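Local coordinates for protein 2-dehydropantoate 2-reductase (PDB 2QYT) that probably catalyses the NADPH-dependent reduction of 2-dehydropantoate (ketopantoate) to (R)-pantoate, a step on the route to pantothenate, at residues G15-Y23 with C139-S147; S206-F215 with Y304-V312. One frame throughout, in Å; residues are numbered along the deposited sequence.

Contact 1: residues G15-Y23 with C139-S147; sequences GLGGVGGYY and CVYISARKS. With EDO (1,2-ethanediol), chain G; SO4 (sulfate ion), chain B; SO4 (sulfate ion), chain C; SO4 (sulfate ion), chain E.
The glycine-rich turn of the Rossmann nucleotide-binding fold, with Gly15, Gly17 and Gly20 fitting GxGxxG, meets strand 139-147, where Gly18 lies against Ala144 and Arg145. Their backbones come close because Gly18 has no side chain: its CA is 3.7 Å from Arg145 N, and its O is 3.6 Å from Ala144 CB. A sulfate bridges the segments: its O1 takes a hydrogen bond from Gly18 N and its O3 one from Lys146 N (2.7 Å, N-H...O angle 164°). A second sulfate is bound by Leu16 N, with a weak bond from Lys146 NZ. Ethanediol O1 takes bonds from both Gly17 N and Gly20 N. Anions on these amides are consistent with a site for dinucleotide phosphates. Farther along, packing is apolar. Val19 CG1 and Val140 CG2 meet tip to tip at 3.8 Å. With CG1 anti to the backbone N (chi1 -164°), Ile142 extends CD1 to 3.3 Å from Tyr22 CD2, while Tyr23 CE2 lies 3.7 Å from Val140 CG1. The tyrosine hydroxyls bond outside these segments, Tyr22 to Arg65 and Tyr23 to Glu159. Helix 18-23 crosses the strand at 97°, their axes 6.9 Å apart; strands 151-154 and 158-164 flank strand 139-147 in its sheet.

Contact 2: residues S206-F215 with Y304-V312; sequences SVTATATAYF and YKRMYRELV. With SO4 (sulfate ion), chain D.
Selenomethionine Met307 fits as a knob into the hole formed by Thr210, Ala211, Tyr214 and Phe215 on helix 206-215. Apolar packing comes first. Met307 CG lies 3.3 Å from Tyr214 CB; beyond it the Met307 chain bends at chi2, and its CE ends 3.6 Å from Phe215 CE2. Met307 CE also sits 3.4 Å from Ala211 CA, tighter than usual van der Waals contact. The selenium stands over a face of the Tyr214 ring, 4.5 Å from its centroid and 25° off the normal, a Met-aromatic contact in its selenium form. At one margin of this packing, Leu311 CD1 approaches Tyr214 O.

Two polar links lie on either side of Met307. Tyr304 OH donates to Ser206 OG at 2.7 Å, with the serine oxygen at the ring edge; Ser206 OG is also hydrogen-bonded to Leu286 O, so two bonds hold it. Arg306 NH1 donates to Tyr214 OH (2.9 Å), which lies nearly in the guanidinium plane, although that plane is turned 58° from the tyrosine ring. Thr210 OG1, buried beside Met307 CG at 3.4 Å, has no polar partner in the model.

Helix 227-244 adds Leu233 against Ala211 and Tyr304, and Leu234 against Val207. With axes 10.0 Å apart and N-to-C directions 58° apart, this is knob-into-hole helix packing within the all-helical C-terminal domain of the ketopantoate reductase family.

From the N terminus, strand 9-14 leads into the glycine turn and helix 18-33. Contact 1 closes when the chain returns, 115 intervening residues later, as strand 137-148, joining the start of the Rossmann helix to the mixed sheet. Contact 2 opens only afterwards, in helix 194-215, and closes over 88 residues, helical with no strand where modelled (264-283 are missing from the model), bringing helix 302-309 near the C terminus back to that long helix. The two loops therefore follow in series, neither nested nor crossed. Contact 1 thus belongs to the Rossmann-type N-terminal part and contact 2 to the helical C-terminal part. The centres of contact 1 and contact 2 are about 25 Å apart, and the nearest atoms of contact 1 and contact 2 about 10 Å, without touching.

Contact 1: residues G15-Y23 with C139-S147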
loop_
_atom_site.group_PDB
_atom_site.type_symbol
_atom_site.label_atom_id
_atom_site.label_comp_id
_atom_site.label_asym_id
_atom_site.label_seq_id
_atom_site.Cartn_x
_atom_site.Cartn_y
_atom_site.Cartn_z
ATOM N N GLY A 15 -9.157 7.389 -1.069
ATOM C CA GLY A 15 -9.647 6.010 -1.069
ATOM C C GLY A 15 -9.752 5.648 0.393
ATOM O O GLY A 15 -8.751 5.690 1.098
ATOM N N LEU A 16 -10.950 5.386 0.887
ATOM C CA LEU A 16 -11.128 5.013 2.300
ATOM C C LEU A 16 -11.546 3.547 2.494
ATOM O O LEU A 16 -12.519 3.280 3.184
ATOM C CB LEU A 16 -12.163 5.897 3.035
ATOM C CG LEU A 16 -11.900 7.192 3.783
ATOM C CD1 LEU A 16 -13.125 7.518 4.642
ATOM C CD2 LEU A 16 -10.606 7.339 4.603
ATOM N N GLY A 17 -10.813 2.606 1.923
ATOM C CA GLY A 17 -11.110 1.200 2.178
ATOM C C GLY A 17 -10.329 0.823 3.434
ATOM O O GLY A 17 -10.018 1.705 4.281
ATOM N N GLY A 18 -9.979 -0.457 3.574
ATOM C CA GLY A 18 -9.323 -0.899 4.792
ATOM C C GLY A 18 -8.071 -0.116 5.133
ATOM O O GLY A 18 -7.880 0.328 6.265
ATOM N N VAL A 19 -7.229 0.107 4.130
ATOM C CA VAL A 19 -5.915 0.733 4.335
ATOM C C VAL A 19 -6.086 2.260 4.534
ATOM O O VAL A 19 -5.661 2.818 5.542
ATOM C CB VAL A 19 -4.946 0.401 3.166
ATOM C CG1 VAL A 19 -3.656 1.317 3.222
ATOM C CG2 VAL A 19 -4.615 -1.135 3.146
ATOM N N GLY A 20 -6.745 2.934 3.609
ATOM C CA GLY A 20 -6.934 4.387 3.778
ATOM C C GLY A 20 -7.821 4.717 4.955
ATOM O O GLY A 20 -7.604 5.710 5.652
ATOM N N GLY A 21 -8.832 3.894 5.202
ATOM C CA GLY A 21 -9.762 4.171 6.279
ATOM C C GLY A 21 -9.124 3.980 7.636
ATOM O O GLY A 21 -9.285 4.837 8.558
ATOM N N TYR A 22 -8.385 2.884 7.801
ATOM C CA TYR A 22 -7.635 2.715 9.011
ATOM C C TYR A 22 -6.571 3.798 9.261
ATOM O O TYR A 22 -6.504 4.336 10.351
ATOM C CB TYR A 22 -6.965 1.332 9.081
ATOM C CG TYR A 22 -6.249 1.198 10.389
ATOM C CD1 TYR A 22 -6.972 0.932 11.564
ATOM C CD2 TYR A 22 -4.872 1.462 10.496
ATOM C CE1 TYR A 22 -6.347 0.827 12.790
ATOM C CE2 TYR A 22 -4.216 1.377 11.749
ATOM C CZ TYR A 22 -4.977 1.037 12.888
ATOM O OH TYR A 22 -4.396 0.923 14.135
ATOM N N TYR A 23 -5.696 4.093 8.295
ATOM C CA TYR A 23 -4.661 5.122 8.582
ATOM C C TYR A 23 -5.253 6.510 8.627
ATOM O O TYR A 23 -4.862 7.327 9.453
ATOM C CB TYR A 23 -3.451 4.994 7.657
ATOM C CG TYR A 23 -2.727 3.684 7.885
ATOM C CD1 TYR A 23 -2.002 3.466 9.068
ATOM C CD2 TYR A 23 -2.783 2.653 6.942
ATOM C CE1 TYR A 23 -1.339 2.281 9.310
ATOM C CE2 TYR A 23 -2.095 1.441 7.179
ATOM C CZ TYR A 23 -1.386 1.264 8.341
ATOM O OH TYR A 23 -0.703 0.090 8.538
ATOM N N CYS A 139 4.632 0.879 1.627
ATOM C CA CYS A 139 3.853 -0.329 1.688
ATOM C C CYS A 139 3.418 -0.620 3.121
ATOM O O CYS A 139 4.099 -0.249 4.085
ATOM C CB CYS A 139 4.619 -1.517 1.100
ATOM S SG CYS A 139 5.977 -2.093 2.137
ATOM N N VAL A 140 2.269 -1.279 3.262
ATOM C CA VAL A 140 1.665 -1.540 4.583
ATOM C C VAL A 140 1.482 -3.036 4.773
ATOM O O VAL A 140 1.363 -3.770 3.801
ATOM C CB VAL A 140 0.344 -0.739 4.783
ATOM C CG1 VAL A 140 0.604 0.760 4.694
ATOM C CG2 VAL A 140 -0.742 -1.135 3.775
ATOM N N TYR A 141 1.570 -3.509 6.016
ATOM C CA TYR A 141 1.160 -4.861 6.372
ATOM C C TYR A 141 0.034 -4.692 7.377
ATOM O O TYR A 141 0.237 -4.212 8.491
ATOM C CB TYR A 141 2.308 -5.650 6.999
ATOM C CG TYR A 141 3.402 -6.024 6.048
ATOM C CD1 TYR A 141 3.433 -7.270 5.468
ATOM C CD2 TYR A 141 4.384 -5.111 5.691
ATOM C CE1 TYR A 141 4.470 -7.646 4.582
ATOM C CE2 TYR A 141 5.406 -5.464 4.794
ATOM C CZ TYR A 141 5.443 -6.722 4.243
ATOM O OH TYR A 141 6.442 -7.065 3.346
ATOM N N ILE A 142 -1.169 -5.044 6.955
ATOM C CA ILE A 142 -2.356 -4.756 7.732
ATOM C C ILE A 142 -3.482 -5.583 7.154
ATOM O O ILE A 142 -3.557 -5.729 5.917
ATOM C CB ILE A 142 -2.731 -3.232 7.755
ATOM C CG1 ILE A 142 -3.731 -2.917 8.901
ATOM C CG2 ILE A 142 -3.117 -2.676 6.333
ATOM C CD1 ILE A 142 -4.307 -1.403 8.905
ATOM N N SER A 143 -4.317 -6.142 8.033
ATOM C CA SER A 143 -5.441 -6.979 7.640
ATOM C C SER A 143 -6.750 -6.251 7.869
ATOM O O SER A 143 -7.453 -6.489 8.847
ATOM C CB SER A 143 -5.426 -8.251 8.476
ATOM O OG SER A 143 -4.235 -8.964 8.191
ATOM N N ALA A 144 -7.089 -5.368 6.949
ATOM C CA ALA A 144 -8.168 -4.407 7.136
ATOM C C ALA A 144 -9.017 -4.349 5.901
ATOM O O ALA A 144 -8.506 -4.444 4.779
ATOM C CB ALA A 144 -7.594 -3.064 7.428
ATOM N N ARG A 145 -10.318 -4.186 6.111
ATOM C CA ARG A 145 -11.370 -4.358 5.102
ATOM C C ARG A 145 -12.407 -3.253 5.296
ATOM O O ARG A 145 -12.810 -3.060 6.439
ATOM C CB ARG A 145 -12.076 -5.665 5.479
ATOM C CG ARG A 145 -12.376 -6.631 4.394
ATOM C CD ARG A 145 -12.822 -7.988 5.030
ATOM N NE ARG A 145 -14.048 -7.911 5.842
ATOM C CZ ARG A 145 -14.191 -8.382 7.081
ATOM N NH1 ARG A 145 -13.183 -8.994 7.716
ATOM N NH2 ARG A 145 -15.363 -8.245 7.683
ATOM N N LYS A 146 -12.906 -2.609 4.249
ATOM C CA LYS A 146 -14.122 -1.825 4.446
ATOM C C LYS A 146 -15.226 -2.854 4.471
ATOM O O LYS A 146 -15.428 -3.520 3.455
ATOM C CB LYS A 146 -14.379 -0.837 3.316
ATOM C CG LYS A 146 -15.740 -0.180 3.456
ATOM C CD LYS A 146 -15.926 0.878 2.406
ATOM C CE LYS A 146 -16.595 0.325 1.193
ATOM N NZ LYS A 146 -15.937 0.982 0.040
ATOM N N SER A 147 -15.902 -3.049 5.616
ATOM C CA SER A 147 -16.866 -4.158 5.670
ATOM C C SER A 147 -18.347 -3.722 5.585
ATOM O O SER A 147 -19.229 -4.564 5.497
ATOM C CB SER A 147 -16.639 -5.038 6.917
ATOM O OG SER A 147 -16.810 -4.249 8.092
HETATM C C1 EDO G . -7.322 0.939 0.872
HETATM O O1 EDO G . -8.085 2.119 1.130
HETATM C C2 EDO G . -8.212 -0.298 0.737
HETATM O O2 EDO G . -7.498 -1.395 1.291
HETATM S S SO4 B . -10.911 -3.016 1.075
HETATM O O1 SO4 B . -9.762 -2.976 1.955
HETATM O O2 SO4 B . -11.051 -4.425 0.689
HETATM O O3 SO4 B . -12.122 -2.525 1.708
HETATM O O4 SO4 B . -10.651 -2.194 -0.093
HETATM S S SO4 C . -14.263 4.901 -0.998
HETATM O O1 SO4 C . -13.512 5.295 0.177
HETATM O O2 SO4 C . -14.318 3.436 -0.966
HETATM O O3 SO4 C . -15.625 5.426 -0.973
HETATM O O4 SO4 C . -13.509 5.369 -2.179
HETATM S S SO4 E . -10.926 1.862 -2.125
HETATM O O1 SO4 E . -12.254 1.751 -1.540
HETATM O O2 SO4 E . -10.272 0.544 -2.164
HETATM O O3 SO4 E . -11.090 2.456 -3.453
HETATM O O4 SO4 E . -10.086 2.746 -1.325
#

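Contact 2: residues S206-F215 with Y304-V312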
loop_
_atom_site.group_PDB
_atom_site.type_symbol
_atom_site.label_atom_id
_atom_site.label_comp_id
_atom_site.label_asym_id
_atom_site.label_seq_id
_atom_site.Cartn_x
_atom_site.Cartn_y
_atom_site.Cartn_z
ATOM N N SER A 206 2.941 -11.803 -4.602
ATOM C CA SER A 206 2.982 -12.368 -5.946
ATOM C C SER A 206 2.983 -13.905 -5.829
ATOM O O SER A 206 2.029 -14.566 -6.237
ATOM C CB SER A 206 4.204 -11.833 -6.705
ATOM O OG SER A 206 4.297 -12.349 -8.017
ATOM N N VAL A 207 4.009 -14.479 -5.211
ATOM C CA VAL A 207 4.088 -15.958 -5.141
ATOM C C VAL A 207 2.818 -16.545 -4.520
ATOM O O VAL A 207 2.202 -17.427 -5.111
ATOM C CB VAL A 207 5.367 -16.507 -4.454
ATOM C CG1 VAL A 207 6.643 -15.980 -5.139
ATOM C CG2 VAL A 207 5.370 -16.197 -2.979
ATOM N N THR A 208 2.412 -16.006 -3.368
ATOM C CA THR A 208 1.253 -16.500 -2.607
ATOM C C THR A 208 -0.048 -16.397 -3.399
ATOM O O THR A 208 -0.803 -17.371 -3.481
ATOM C CB THR A 208 1.093 -15.767 -1.252
ATOM O OG1 THR A 208 2.286 -15.924 -0.475
ATOM C CG2 THR A 208 -0.100 -16.312 -0.477
ATOM N N ALA A 209 -0.295 -15.228 -3.987
ATOM C CA ALA A 209 -1.481 -15.031 -4.821
ATOM C C ALA A 209 -1.476 -15.987 -6.011
ATOM O O ALA A 209 -2.431 -16.734 -6.201
ATOM C CB ALA A 209 -1.620 -13.576 -5.274
ATOM N N THR A 210 -0.402 -16.006 -6.794
ATOM C CA THR A 210 -0.410 -16.884 -7.972
ATOM C C THR A 210 -0.533 -18.378 -7.614
ATOM O O THR A 210 -1.344 -19.078 -8.203
ATOM C CB THR A 210 0.691 -16.568 -9.064
ATOM O OG1 THR A 210 1.298 -17.787 -9.533
ATOM C CG2 THR A 210 1.750 -15.629 -8.562
ATOM N N ALA A 211 0.240 -18.827 -6.626
ATOM C CA ALA A 211 0.241 -20.230 -6.179
ATOM C C ALA A 211 -1.100 -20.726 -5.632
ATOM O O ALA A 211 -1.553 -21.802 -6.028
ATOM C CB ALA A 211 1.373 -20.491 -5.173
ATOM N N THR A 212 -1.727 -19.960 -4.726
ATOM C CA THR A 212 -3.062 -20.325 -4.200
ATOM C C THR A 212 -4.174 -20.164 -5.244
ATOM O O THR A 212 -5.227 -20.768 -5.111
ATOM C CB THR A 212 -3.476 -19.577 -2.879
ATOM O OG1 THR A 212 -3.827 -18.214 -3.148
ATOM C CG2 THR A 212 -2.394 -19.660 -1.818
ATOM N N ALA A 213 -3.937 -19.345 -6.268
ATOM C CA ALA A 213 -4.922 -19.126 -7.326
ATOM C C ALA A 213 -4.871 -20.206 -8.410
ATOM O O ALA A 213 -5.909 -20.615 -8.939
ATOM C CB ALA A 213 -4.766 -17.736 -7.937
ATOM N N TYR A 214 -3.669 -20.660 -8.748
ATOM C CA TYR A 214 -3.520 -21.758 -9.685
ATOM C C TYR A 214 -3.889 -23.080 -9.011
ATOM O O TYR A 214 -4.667 -23.862 -9.566
ATOM C CB TYR A 214 -2.102 -21.778 -10.270
ATOM C CG TYR A 214 -1.683 -23.042 -11.029
ATOM C CD1 TYR A 214 -1.450 -24.245 -10.355
ATOM C CD2 TYR A 214 -1.466 -23.016 -12.410
ATOM C CE1 TYR A 214 -1.050 -25.396 -11.034
ATOM C CE2 TYR A 214 -1.063 -24.167 -13.100
ATOM C CZ TYR A 214 -0.858 -25.352 -12.397
ATOM O OH TYR A 214 -0.462 -26.501 -13.043
ATOM N N PHE A 215 -3.354 -23.334 -7.817
ATOM C CA PHE A 215 -3.620 -24.616 -7.138
ATOM C C PHE A 215 -5.011 -24.731 -6.496
ATOM O O PHE A 215 -5.426 -25.833 -6.131
ATOM C CB PHE A 215 -2.540 -24.947 -6.096
ATOM C CG PHE A 215 -1.216 -25.391 -6.686
ATOM C CD1 PHE A 215 -1.154 -26.444 -7.593
ATOM C CD2 PHE A 215 -0.033 -24.779 -6.295
ATOM C CE1 PHE A 215 0.059 -26.851 -8.120
ATOM C CE2 PHE A 215 1.182 -25.184 -6.809
ATOM C CZ PHE A 215 1.230 -26.216 -7.730
ATOM N N TYR A 304 6.049 -19.380 -13.456
ATOM C CA TYR A 304 5.167 -18.224 -13.574
ATOM C C TYR A 304 4.396 -18.234 -14.892
ATOM O O TYR A 304 3.200 -17.959 -14.903
ATOM C CB TYR A 304 5.954 -16.927 -13.435
ATOM C CG TYR A 304 5.901 -16.331 -12.058
ATOM C CD1 TYR A 304 6.896 -16.603 -11.121
ATOM C CD2 TYR A 304 4.855 -15.480 -11.687
ATOM C CE1 TYR A 304 6.851 -16.057 -9.844
ATOM C CE2 TYR A 304 4.800 -14.917 -10.404
ATOM C CZ TYR A 304 5.800 -15.209 -9.494
ATOM O OH TYR A 304 5.752 -14.653 -8.244
ATOM N N LYS A 305 5.074 -18.568 -15.992
ATOM C CA LYS A 305 4.446 -18.580 -17.321
ATOM C C LYS A 305 3.390 -19.675 -17.465
ATOM O O LYS A 305 2.331 -19.437 -18.031
ATOM C CB LYS A 305 5.493 -18.681 -18.430
ATOM C CG LYS A 305 6.405 -17.466 -18.540
ATOM C CD LYS A 305 7.023 -17.354 -19.928
ATOM C CE LYS A 305 8.312 -18.158 -20.078
ATOM N NZ LYS A 305 8.094 -19.625 -20.243
ATOM N N ARG A 306 3.684 -20.868 -16.947
ATOM C CA ARG A 306 2.713 -21.964 -16.883
ATOM C C ARG A 306 1.501 -21.514 -16.062
ATOM O O ARG A 306 0.363 -21.713 -16.471
ATOM C CB ARG A 306 3.346 -23.223 -16.257
ATOM C CG ARG A 306 2.586 -24.529 -16.512
ATOM C CD ARG A 306 2.330 -25.347 -15.223
ATOM N NE ARG A 306 3.464 -26.172 -14.772
ATOM C CZ ARG A 306 3.424 -27.043 -13.754
ATOM N NH1 ARG A 306 2.307 -27.235 -13.054
ATOM N NH2 ARG A 306 4.512 -27.734 -13.425
HETATM N N MSE A 307 1.769 -20.883 -14.921
HETATM C CA MSE A 307 0.737 -20.450 -13.965
HETATM C C MSE A 307 -0.160 -19.315 -14.502
HETATM O O MSE A 307 -1.391 -19.381 -14.398
HETATM C CB MSE A 307 1.408 -20.045 -12.637
HETATM C CG MSE A 307 0.793 -20.642 -11.363
HETATM SE SE MSE A 307 2.089 -21.608 -10.231
HETATM C CE MSE A 307 0.963 -22.244 -8.798
ATOM N N TYR A 308 0.463 -18.284 -15.076
ATOM C CA TYR A 308 -0.252 -17.129 -15.633
ATOM C C TYR A 308 -1.152 -17.542 -16.789
ATOM O O TYR A 308 -2.374 -17.412 -16.715
ATOM C CB TYR A 308 0.741 -16.040 -16.092
ATOM C CG TYR A 308 0.091 -14.884 -16.829
ATOM C CD1 TYR A 308 -0.518 -13.841 -16.127
ATOM C CD2 TYR A 308 0.074 -14.835 -18.228
ATOM C CE1 TYR A 308 -1.128 -12.790 -16.794
ATOM C CE2 TYR A 308 -0.533 -13.779 -18.902
ATOM C CZ TYR A 308 -1.129 -12.760 -18.177
ATOM O OH TYR A 308 -1.730 -11.707 -18.827
ATOM N N ARG A 309 -0.515 -18.053 -17.841
ATOM C CA ARG A 309 -1.163 -18.445 -19.086
ATOM C C ARG A 309 -2.312 -19.436 -18.876
ATOM O O ARG A 309 -3.400 -19.258 -19.440
ATOM C CB ARG A 309 -0.109 -19.028 -20.042
ATOM C CG ARG A 309 -0.616 -19.465 -21.415
ATOM C CD ARG A 309 0.543 -19.617 -22.395
ATOM N NE ARG A 309 0.088 -19.876 -23.762
ATOM C CZ ARG A 309 0.782 -19.579 -24.860
ATOM N NH1 ARG A 309 1.973 -18.996 -24.774
ATOM N NH2 ARG A 309 0.278 -19.860 -26.056
ATOM N N GLU A 310 -2.071 -20.459 -18.053
ATOM C CA GLU A 310 -2.985 -21.603 -17.940
ATOM C C GLU A 310 -4.065 -21.492 -16.841
ATOM O O GLU A 310 -4.757 -22.478 -16.527
ATOM C CB GLU A 310 -2.198 -22.921 -17.874
ATOM C CG GLU A 310 -1.516 -23.286 -19.210
ATOM C CD GLU A 310 -0.376 -24.295 -19.068
ATOM O OE1 GLU A 310 0.346 -24.510 -20.070
ATOM O OE2 GLU A 310 -0.199 -24.870 -17.965
ATOM N N LEU A 311 -4.194 -20.288 -16.270
ATOM C CA LEU A 311 -5.443 -19.858 -15.606
ATOM C C LEU A 311 -5.864 -18.394 -15.856
ATOM O O LEU A 311 -6.721 -17.852 -15.146
ATOM C CB LEU A 311 -5.533 -20.272 -14.125
ATOM C CG LEU A 311 -6.665 -21.305 -13.939
ATOM C CD1 LEU A 311 -6.313 -22.422 -12.951
ATOM C CD2 LEU A 311 -8.004 -20.641 -13.576
ATOM N N VAL A 312 -5.262 -17.776 -16.876
ATOM C CA VAL A 312 -5.916 -16.677 -17.600
ATOM C C VAL A 312 -7.015 -17.345 -18.459
ATOM O O VAL A 312 -7.940 -16.688 -18.956
ATOM C CB VAL A 312 -4.901 -15.825 -18.441
ATOM C CG1 VAL A 312 -5.589 -15.037 -19.556
ATOM C CG2 VAL A 312 -4.133 -14.868 -17.538
HETATM S S SO4 D . -2.431 -9.113 -17.089
HETATM O O1 SO4 D . -1.241 -9.853 -16.680
HETATM O O2 SO4 D . -3.635 -9.948 -16.980
HETATM O O3 SO4 D . -2.573 -7.923 -16.227
HETATM O O4 SO4 D . -2.252 -8.748 -18.492
#